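Local coordinates for protein chitinase (Paenibacillus sp. FPU-7, PDB 5GZT) that probably hydrolyses beta-1,4 linkages at random internal positions in chitin and chitodextrins, acting as an endochitinase, at residues 194-199 with 242-247; 246-251 with 273-278; 920-925 with 937-942. One frame throughout, in Å; residues are numbered along the deposited sequence.

Contact 1: residues 194-199 with 242-247; sequences DRQLVL and FTSDKG
L199 and F242 form a hydrogen-bonded antiparallel pair that joins strands 197-203 and 239-243, the two inner strands of a small four-stranded antiparallel sheet. Their reciprocal backbone bonds are short, with F242 N 2.6 Å from L199 O. On the buried face the side chains lie side by side: a chi1 of 168° swings the F242 ring beside L199, F242 CD2 to L199 CD1 3.9 Å, where it also meets Y224 and F233. V198 and T243 occupy the other, partly exposed face.

Just past the strand of T243, S244 extends the pairing in a modified form. S244 N gives a nearly straight bond to L197 O (3.0 Å, 174°), but L197 N is taken by S244 OG (3.0 Å) in place of a main-chain carbonyl. The same OG donates to D245 O, so the buried hydroxyl is used in both senses.

Toward solvent the side chains of Q196, D194 and K246 pack loosely. Q196 lays its extended chain across K246, CG to CG 3.6 Å, and gives only a weak bond from NE2 to S244 O. The ion pair of D194 OD2 with K246 NZ is long at 3.9 Å, and D194 OD1 turns to S646. G247 CA lies over one face of the R195 guanidinium, near its rim, and NH1 is bonded to L248 O. The backbone still closes here, G247 N donating to D194 O in its carbonyl plane at 2.8 Å.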
loop_
_atom_site.group_PDB
_atom_site.type_symbol
_atom_site.label_atom_id
_atom_site.label_comp_id
_atom_site.label_asym_id
_atom_site.label_seq_id
_atom_site.Cartn_x
_atom_site.Cartn_y
_atom_site.Cartn_z
ATOM N N ASP B 194 9.172 12.452 -2.806
ATOM C CA ASP B 194 9.379 12.974 -1.460
ATOM C C ASP B 194 8.075 13.214 -0.677
ATOM O O ASP B 194 8.117 13.613 0.487
ATOM C CB ASP B 194 10.173 14.303 -1.529
ATOM C CG ASP B 194 11.675 14.103 -1.815
ATOM O OD1 ASP B 194 12.277 13.075 -1.385
ATOM O OD2 ASP B 194 12.260 15.023 -2.449
ATOM N N ARG B 195 6.939 13.017 -1.322
ATOM C CA ARG B 195 5.661 13.143 -0.696
ATOM C C ARG B 195 5.336 14.586 -0.307
ATOM O O ARG B 195 4.752 14.879 0.754
ATOM C CB ARG B 195 5.525 12.087 0.423
ATOM C CG ARG B 195 5.483 10.701 -0.209
ATOM C CD ARG B 195 5.253 9.671 0.820
ATOM N NE ARG B 195 6.464 9.580 1.604
ATOM C CZ ARG B 195 6.570 9.745 2.898
ATOM N NH1 ARG B 195 5.524 10.044 3.659
ATOM N NH2 ARG B 195 7.770 9.605 3.438
ATOM N N GLN B 196 5.697 15.478 -1.229
ATOM C CA GLN B 196 5.108 16.810 -1.271
ATOM C C GLN B 196 3.856 16.866 -2.099
ATOM O O GLN B 196 3.729 16.201 -3.113
ATOM C CB GLN B 196 6.059 17.812 -1.861
ATOM C CG GLN B 196 7.243 18.029 -0.971
ATOM C CD GLN B 196 8.147 19.070 -1.558
ATOM O OE1 GLN B 196 8.561 18.952 -2.698
ATOM N NE2 GLN B 196 8.441 20.102 -0.792
ATOM N N LEU B 197 2.934 17.680 -1.617
ATOM C CA LEU B 197 1.748 18.056 -2.314
ATOM C C LEU B 197 1.966 19.455 -2.942
ATOM O O LEU B 197 2.445 20.385 -2.271
ATOM C CB LEU B 197 0.598 18.074 -1.322
ATOM C CG LEU B 197 -0.793 18.273 -1.888
ATOM C CD1 LEU B 197 -1.033 17.419 -3.098
ATOM C CD2 LEU B 197 -1.859 17.984 -0.839
ATOM N N VAL B 198 1.664 19.565 -4.234
ATOM C CA VAL B 198 1.857 20.776 -4.981
ATOM C C VAL B 198 0.488 21.138 -5.522
ATOM O O VAL B 198 -0.115 20.327 -6.237
ATOM C CB VAL B 198 2.900 20.611 -6.109
ATOM C CG1 VAL B 198 2.960 21.852 -6.994
ATOM C CG2 VAL B 198 4.283 20.386 -5.507
ATOM N N LEU B 199 0.007 22.341 -5.154
ATOM C CA LEU B 199 -1.295 22.866 -5.612
ATOM C C LEU B 199 -1.108 24.080 -6.491
ATOM O O LEU B 199 -0.597 25.100 -6.021
ATOM C CB LEU B 199 -2.133 23.258 -4.423
ATOM C CG LEU B 199 -2.534 22.060 -3.601
ATOM C CD1 LEU B 199 -3.059 22.472 -2.235
ATOM C CD2 LEU B 199 -3.564 21.240 -4.372
ATOM N N PHE B 242 1.112 26.365 -4.488
ATOM C CA PHE B 242 1.422 26.085 -3.105
ATOM C C PHE B 242 2.235 24.778 -3.029
ATOM O O PHE B 242 1.966 23.839 -3.785
ATOM C CB PHE B 242 0.149 26.013 -2.283
ATOM C CG PHE B 242 0.364 25.449 -0.922
ATOM C CD1 PHE B 242 0.922 26.230 0.077
ATOM C CD2 PHE B 242 0.058 24.120 -0.654
ATOM C CE1 PHE B 242 1.147 25.711 1.340
ATOM C CE2 PHE B 242 0.287 23.594 0.599
ATOM C CZ PHE B 242 0.840 24.388 1.597
ATOM N N THR B 243 3.205 24.720 -2.121
ATOM C CA THR B 243 4.067 23.561 -2.008
ATOM C C THR B 243 4.261 23.199 -0.559
ATOM O O THR B 243 4.929 23.916 0.159
ATOM C CB THR B 243 5.402 23.813 -2.734
ATOM O OG1 THR B 243 5.145 23.921 -4.141
ATOM C CG2 THR B 243 6.422 22.686 -2.496
ATOM N N SER B 244 3.681 22.056 -0.158
ATOM C CA SER B 244 3.696 21.541 1.212
ATOM C C SER B 244 5.057 21.145 1.604
ATOM O O SER B 244 5.956 21.092 0.780
ATOM C CB SER B 244 2.832 20.271 1.327
ATOM O OG SER B 244 3.582 19.118 0.903
ATOM N N ASP B 245 5.181 20.759 2.850
ATOM C CA ASP B 245 6.388 20.141 3.336
ATOM C C ASP B 245 6.479 18.737 2.767
ATOM O O ASP B 245 5.469 18.124 2.398
ATOM C CB ASP B 245 6.394 19.995 4.862
ATOM C CG ASP B 245 6.481 21.327 5.599
ATOM O OD1 ASP B 245 7.199 22.249 5.139
ATOM O OD2 ASP B 245 5.838 21.415 6.660
ATOM N N LYS B 246 7.708 18.231 2.757
ATOM C CA LYS B 246 7.994 16.846 2.364
ATOM C C LYS B 246 7.405 15.884 3.350
ATOM O O LYS B 246 7.204 16.224 4.529
ATOM C CB LYS B 246 9.490 16.598 2.334
ATOM C CG LYS B 246 10.104 17.297 1.152
ATOM C CD LYS B 246 11.611 17.288 1.184
ATOM C CE LYS B 246 12.079 18.079 -0.027
ATOM N NZ LYS B 246 13.546 17.956 -0.174
ATOM N N GLY B 247 7.172 14.660 2.879
ATOM C CA GLY B 247 6.875 13.549 3.776
ATOM C C GLY B 247 5.442 13.486 4.262
ATOM O O GLY B 247 5.194 13.018 5.364
#

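Contact 2: residues 246-251 with 273-278; sequences KGLAAG and AFVQGK
G251 and V275 are held together by two backbone hydrogen bonds, a hydrogen-bonded antiparallel pair at the open end of the beta-hairpin made by strands 251-261 and 264-284. The bond from V275 N to G251 O is short and straight (2.9 Å, 169°), whereas the return bond from G251 N to V275 O is longer at 3.2 Å, its donor tilted from the carbonyl plane. F274 adds a CA-H...O contact to the same G251 O, which thus receives two neighbouring groups of the opposite strand.

The V275 side chain packs on the extended run L248-A250 that leads into G251. With CG1 anti to the backbone N (chi1 171°), this methyl lies against A249 O at 3.4 Å and also meets L248 O and L248 CB. A250 CB rests on the bend beyond the strand, 3.4 Å from both Q276 O and G277 C. The glycine at G277 leaves room for it, since a side chain there would run into A250 CB. G251 calls for glycine on its own account, because its backbone angles would jam a side chain against the carbonyl of A250. K278 brings CG to 3.9 Å from G251 CA.

In the next shell, W253 packs on L248 and V275, and its NE1 is hydrogen-bonded to A249 O, a second hold on the same extended run. Q276 directs its amide NE2 to N616, and its backbone N is bonded to S191 OG. K278 makes backbone bonds with A618 and F620 of the region around strand 619-623, where the hairpin strand runs on into the first family 18 TIM barrel. Beside A250, the hydroxyl OH of Y643 is hydrogen-bonded to G277 O.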
loop_
_atom_site.group_PDB
_atom_site.type_symbol
_atom_site.label_atom_id
_atom_site.label_comp_id
_atom_site.label_asym_id
_atom_site.label_seq_id
_atom_site.Cartn_x
_atom_site.Cartn_y
_atom_site.Cartn_z
ATOM N N LYS B 246 7.708 18.231 2.757
ATOM C CA LYS B 246 7.994 16.846 2.364
ATOM C C LYS B 246 7.405 15.884 3.350
ATOM O O LYS B 246 7.204 16.224 4.529
ATOM C CB LYS B 246 9.490 16.598 2.334
ATOM C CG LYS B 246 10.104 17.297 1.152
ATOM C CD LYS B 246 11.611 17.288 1.184
ATOM C CE LYS B 246 12.079 18.079 -0.027
ATOM N NZ LYS B 246 13.546 17.956 -0.174
ATOM N N GLY B 247 7.172 14.660 2.879
ATOM C CA GLY B 247 6.875 13.549 3.776
ATOM C C GLY B 247 5.442 13.486 4.262
ATOM O O GLY B 247 5.194 13.018 5.364
ATOM N N LEU B 248 4.491 13.936 3.460
ATOM C CA LEU B 248 3.073 13.788 3.835
ATOM C C LEU B 248 2.640 12.333 3.737
ATOM O O LEU B 248 3.140 11.599 2.893
ATOM C CB LEU B 248 2.182 14.600 2.899
ATOM C CG LEU B 248 2.348 16.134 3.031
ATOM C CD1 LEU B 248 1.255 16.839 2.253
ATOM C CD2 LEU B 248 2.297 16.549 4.469
ATOM N N ALA B 249 1.650 11.962 4.539
ATOM C CA ALA B 249 1.094 10.612 4.523
ATOM C C ALA B 249 0.568 10.259 3.163
ATOM O O ALA B 249 -0.113 11.071 2.495
ATOM C CB ALA B 249 -0.018 10.448 5.544
ATOM N N ALA B 250 0.887 9.027 2.741
ATOM C CA ALA B 250 0.405 8.556 1.464
ATOM C C ALA B 250 -1.105 8.464 1.467
ATOM O O ALA B 250 -1.717 8.147 2.515
ATOM C CB ALA B 250 1.014 7.189 1.140
ATOM N N GLY B 251 -1.689 8.728 0.292
ATOM C CA GLY B 251 -3.098 8.472 0.020
ATOM C C GLY B 251 -3.823 9.729 -0.459
ATOM O O GLY B 251 -3.227 10.582 -1.136
ATOM N N ALA B 273 -6.265 15.799 -3.737
ATOM C CA ALA B 273 -4.938 15.492 -4.284
ATOM C C ALA B 273 -4.468 14.134 -3.780
ATOM O O ALA B 273 -4.926 13.654 -2.740
ATOM C CB ALA B 273 -3.919 16.511 -3.843
ATOM N N PHE B 274 -3.499 13.570 -4.474
ATOM C CA PHE B 274 -3.030 12.209 -4.151
ATOM C C PHE B 274 -1.545 12.244 -3.897
ATOM O O PHE B 274 -0.785 12.709 -4.740
ATOM C CB PHE B 274 -3.365 11.326 -5.310
ATOM C CG PHE B 274 -4.824 11.311 -5.644
ATOM C CD1 PHE B 274 -5.706 10.597 -4.863
ATOM C CD2 PHE B 274 -5.328 12.062 -6.699
ATOM C CE1 PHE B 274 -7.061 10.569 -5.142
ATOM C CE2 PHE B 274 -6.710 12.067 -6.973
ATOM C CZ PHE B 274 -7.571 11.308 -6.185
ATOM N N VAL B 275 -1.150 11.798 -2.712
ATOM C CA VAL B 275 0.252 11.785 -2.291
ATOM C C VAL B 275 0.802 10.364 -2.597
ATOM O O VAL B 275 0.164 9.358 -2.248
ATOM C CB VAL B 275 0.361 12.216 -0.814
ATOM C CG1 VAL B 275 1.744 12.015 -0.248
ATOM C CG2 VAL B 275 -0.006 13.705 -0.702
ATOM N N GLN B 276 1.930 10.303 -3.317
ATOM C CA GLN B 276 2.562 9.035 -3.686
ATOM C C GLN B 276 2.866 8.199 -2.414
ATOM O O GLN B 276 2.837 8.693 -1.299
ATOM C CB GLN B 276 3.867 9.287 -4.457
ATOM C CG GLN B 276 3.712 9.843 -5.855
ATOM C CD GLN B 276 5.085 10.092 -6.515
ATOM O OE1 GLN B 276 6.114 9.566 -6.073
ATOM N NE2 GLN B 276 5.103 10.892 -7.577
ATOM N N GLY B 277 3.197 6.931 -2.613
ATOM C CA GLY B 277 3.678 6.084 -1.526
ATOM C C GLY B 277 2.674 5.107 -0.923
ATOM O O GLY B 277 2.942 4.488 0.109
ATOM N N LYS B 278 1.576 4.862 -1.575
ATOM C CA LYS B 278 0.654 3.878 -1.017
ATOM C C LYS B 278 1.216 2.445 -1.173
ATOM O O LYS B 278 1.842 2.101 -2.206
ATOM C CB LYS B 278 -0.698 3.920 -1.711
ATOM C CG LYS B 278 -1.588 5.094 -1.362
ATOM C CD LYS B 278 -3.009 4.813 -1.884
ATOM C CE LYS B 278 -3.181 4.941 -3.382
ATOM N NZ LYS B 278 -3.356 6.414 -3.631
#

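Contact 3: residues 920-925 with 937-942; sequences KLFREK and YELAIA. With PO4 (phosphate ion), chain D.
Y937 O is gripped by both terminal nitrogens of R923. The bond from NH2 is the shorter and straighter (2.8 Å, 163°), that from NH1 the longer at 3.2 Å, and the acceptor lies in the guanidinium plane while both donors lie in the carbonyl plane. A nearly eclipsed second torsion of 16° folds the R923 chain back toward the strand, where NH2 also comes 3.8 Å from L939 CB. NH1 has a second partner in a salt bridge with D927, and one water accepts a bond from Y937 N at 3.0 Å and a weak one from R923 NH1. With a leucine in place of R923, Y937 O would probably be left without either donor and D927 without its cationic mate.

Beside this polar grip the contact is apolar. L939 sends CD2 to F922 CB at 3.8 Å; the two side chains cross at about a right angle, and CD1 meets the F922 ring obliquely. At the far end of Y937 the hydroxyl meets phosphate O4, which lies at the edge of the ring in its plane; the OH to O4 separation of 2.5 Å is very short, and its exact length is doubtful. The ion, probably from the crystallisation liquor, is also bonded by H883 and K935.

This is the packing of an outer helix on the barrel strand that follows it in the second family 18 TIM barrel: the short segments run antiparallel at 160°, their axes 9.0 Å apart. Strand 938-943 lies between strands 889-893 and 964-967; F922 also packs on I890 and L892 of the former, which carries D891 and D893 of the family 18 DxxDxDxE motif, and helix 868-884 flanks Y937 through M882.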
loop_
_atom_site.group_PDB
_atom_site.type_symbol
_atom_site.label_atom_id
_atom_site.label_comp_id
_atom_site.label_asym_id
_atom_site.label_seq_id
_atom_site.Cartn_x
_atom_site.Cartn_y
_atom_site.Cartn_z
ATOM N N LYS B 920 39.959 2.229 29.006
ATOM C CA LYS B 920 41.274 2.350 28.403
ATOM C C LYS B 920 42.364 2.277 29.492
ATOM O O LYS B 920 43.436 1.641 29.323
ATOM C CB LYS B 920 41.407 3.686 27.649
ATOM C CG LYS B 920 42.769 3.968 27.089
ATOM C CD LYS B 920 42.836 5.357 26.450
ATOM C CE LYS B 920 44.182 5.443 25.731
ATOM N NZ LYS B 920 44.033 6.687 24.944
ATOM N N LEU B 921 42.131 2.986 30.584
ATOM C CA LEU B 921 43.157 3.039 31.679
ATOM C C LEU B 921 43.222 1.670 32.357
ATOM O O LEU B 921 44.308 1.159 32.657
ATOM C CB LEU B 921 42.833 4.126 32.681
ATOM C CG LEU B 921 43.887 4.165 33.809
ATOM C CD1 LEU B 921 45.196 4.644 33.209
ATOM C CD2 LEU B 921 43.488 5.220 34.819
ATOM N N PHE B 922 42.086 1.077 32.628
ATOM C CA PHE B 922 42.078 -0.283 33.252
ATOM C C PHE B 922 42.858 -1.303 32.381
ATOM O O PHE B 922 43.677 -2.089 32.926
ATOM C CB PHE B 922 40.684 -0.820 33.511
ATOM C CG PHE B 922 40.108 -0.495 34.883
ATOM C CD1 PHE B 922 39.828 0.781 35.271
ATOM C CD2 PHE B 922 39.810 -1.508 35.748
ATOM C CE1 PHE B 922 39.331 1.016 36.508
ATOM C CE2 PHE B 922 39.269 -1.277 36.944
ATOM C CZ PHE B 922 39.033 -0.025 37.355
ATOM N N ARG B 923 42.675 -1.238 31.047
ATOM C CA ARG B 923 43.410 -2.164 30.136
ATOM C C ARG B 923 44.886 -1.889 30.140
ATOM O O ARG B 923 45.685 -2.833 30.243
ATOM C CB ARG B 923 42.885 -2.100 28.728
ATOM C CG ARG B 923 43.510 -3.033 27.683
ATOM C CD ARG B 923 44.367 -4.232 28.195
ATOM N NE ARG B 923 43.709 -5.248 28.776
ATOM C CZ ARG B 923 44.068 -6.298 29.498
ATOM N NH1 ARG B 923 45.203 -6.688 30.060
ATOM N NH2 ARG B 923 42.980 -7.071 29.726
ATOM N N GLU B 924 45.269 -0.614 30.150
ATOM C CA GLU B 924 46.689 -0.300 30.296
ATOM C C GLU B 924 47.278 -0.853 31.587
ATOM O O GLU B 924 48.310 -1.522 31.583
ATOM C CB GLU B 924 46.897 1.219 30.194
ATOM C CG GLU B 924 48.314 1.642 30.422
ATOM C CD GLU B 924 48.519 3.167 30.275
ATOM O OE1 GLU B 924 47.920 3.981 30.967
ATOM O OE2 GLU B 924 49.285 3.522 29.457
ATOM N N LYS B 925 46.635 -0.622 32.695
ATOM C CA LYS B 925 47.162 -1.116 33.964
ATOM C C LYS B 925 47.220 -2.611 34.021
ATOM O O LYS B 925 48.076 -3.141 34.629
ATOM C CB LYS B 925 46.338 -0.601 35.115
ATOM C CG LYS B 925 46.551 0.912 35.188
ATOM C CD LYS B 925 46.290 1.506 36.514
ATOM C CE LYS B 925 46.505 3.000 36.472
ATOM N NZ LYS B 925 47.915 3.474 36.302
ATOM N N TYR B 937 45.734 -10.927 32.390
ATOM C CA TYR B 937 44.521 -10.612 33.117
ATOM C C TYR B 937 43.428 -10.083 32.165
ATOM O O TYR B 937 43.688 -9.225 31.338
ATOM C CB TYR B 937 44.786 -9.545 34.193
ATOM C CG TYR B 937 45.783 -10.066 35.249
ATOM C CD1 TYR B 937 45.340 -10.896 36.300
ATOM C CD2 TYR B 937 47.086 -9.637 35.278
ATOM C CE1 TYR B 937 46.177 -11.347 37.295
ATOM C CE2 TYR B 937 47.988 -10.152 36.276
ATOM C CZ TYR B 937 47.507 -10.973 37.298
ATOM O OH TYR B 937 48.367 -11.524 38.311
ATOM N N GLU B 938 42.203 -10.598 32.330
ATOM C CA GLU B 938 41.062 -10.192 31.509
ATOM C C GLU B 938 40.479 -8.931 32.053
ATOM O O GLU B 938 40.521 -8.667 33.275
ATOM C CB GLU B 938 39.945 -11.292 31.535
ATOM C CG GLU B 938 40.276 -12.564 30.771
ATOM C CD GLU B 938 39.088 -13.517 30.675
ATOM O OE1 GLU B 938 38.064 -13.270 31.299
ATOM O OE2 GLU B 938 39.205 -14.521 29.885
ATOM N N LEU B 939 39.866 -8.188 31.163
ATOM C CA LEU B 939 38.976 -7.070 31.478
ATOM C C LEU B 939 37.673 -7.243 30.689
ATOM O O LEU B 939 37.735 -7.399 29.464
ATOM C CB LEU B 939 39.639 -5.755 31.096
ATOM C CG LEU B 939 38.839 -4.468 31.331
ATOM C CD1 LEU B 939 38.647 -4.277 32.822
ATOM C CD2 LEU B 939 39.557 -3.244 30.792
ATOM N N ALA B 940 36.513 -7.226 31.357
ATOM C CA ALA B 940 35.259 -7.370 30.668
ATOM C C ALA B 940 34.289 -6.383 31.294
ATOM O O ALA B 940 34.622 -5.767 32.289
ATOM C CB ALA B 940 34.746 -8.786 30.855
ATOM N N ILE B 941 33.134 -6.214 30.680
ATOM C CA ILE B 941 32.021 -5.537 31.304
ATOM C C ILE B 941 30.785 -6.353 31.141
ATOM O O ILE B 941 30.756 -7.306 30.326
ATOM C CB ILE B 941 31.697 -4.193 30.653
ATOM C CG1 ILE B 941 31.268 -4.378 29.164
ATOM C CG2 ILE B 941 32.936 -3.343 30.668
ATOM C CD1 ILE B 941 30.889 -2.997 28.542
ATOM N N ALA B 942 29.804 -6.031 31.961
ATOM C CA ALA B 942 28.408 -6.415 31.708
ATOM C C ALA B 942 27.728 -5.243 31.135
ATOM O O ALA B 942 27.944 -4.149 31.610
ATOM C CB ALA B 942 27.698 -6.775 32.966
HETATM P P PO4 D . 46.800 -12.965 41.075
HETATM O O1 PO4 D . 45.577 -12.033 41.081
HETATM O O2 PO4 D . 47.809 -12.096 41.716
HETATM O O3 PO4 D . 46.429 -14.152 41.826
HETATM O O4 PO4 D . 47.260 -13.282 39.637
HETATM O O HOH W 1 47.422 -8.751 31.237
#

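Contacts 1 and 2 are continuous: they share K246 and G247, their centres lie about 9 Å apart, and R195 O probably accepts a hydrogen bond from L248 N at 2.9 Å. L197 CB also packs on L248 CD1 at 3.8 Å, so the loop leaving strand 239-243 is held first by the small antiparallel sheet and then by the hairpin strand at the entry to the first family 18 barrel. Contact 3 belongs to the second such barrel, its centre about 53 Å from contact 1 and about 52 Å from contact 2, and adjoins strand 889-893, which carries part of the DxxDxDxE motif. The sodium site of E44, T50, F52 and S72 involves none of the three.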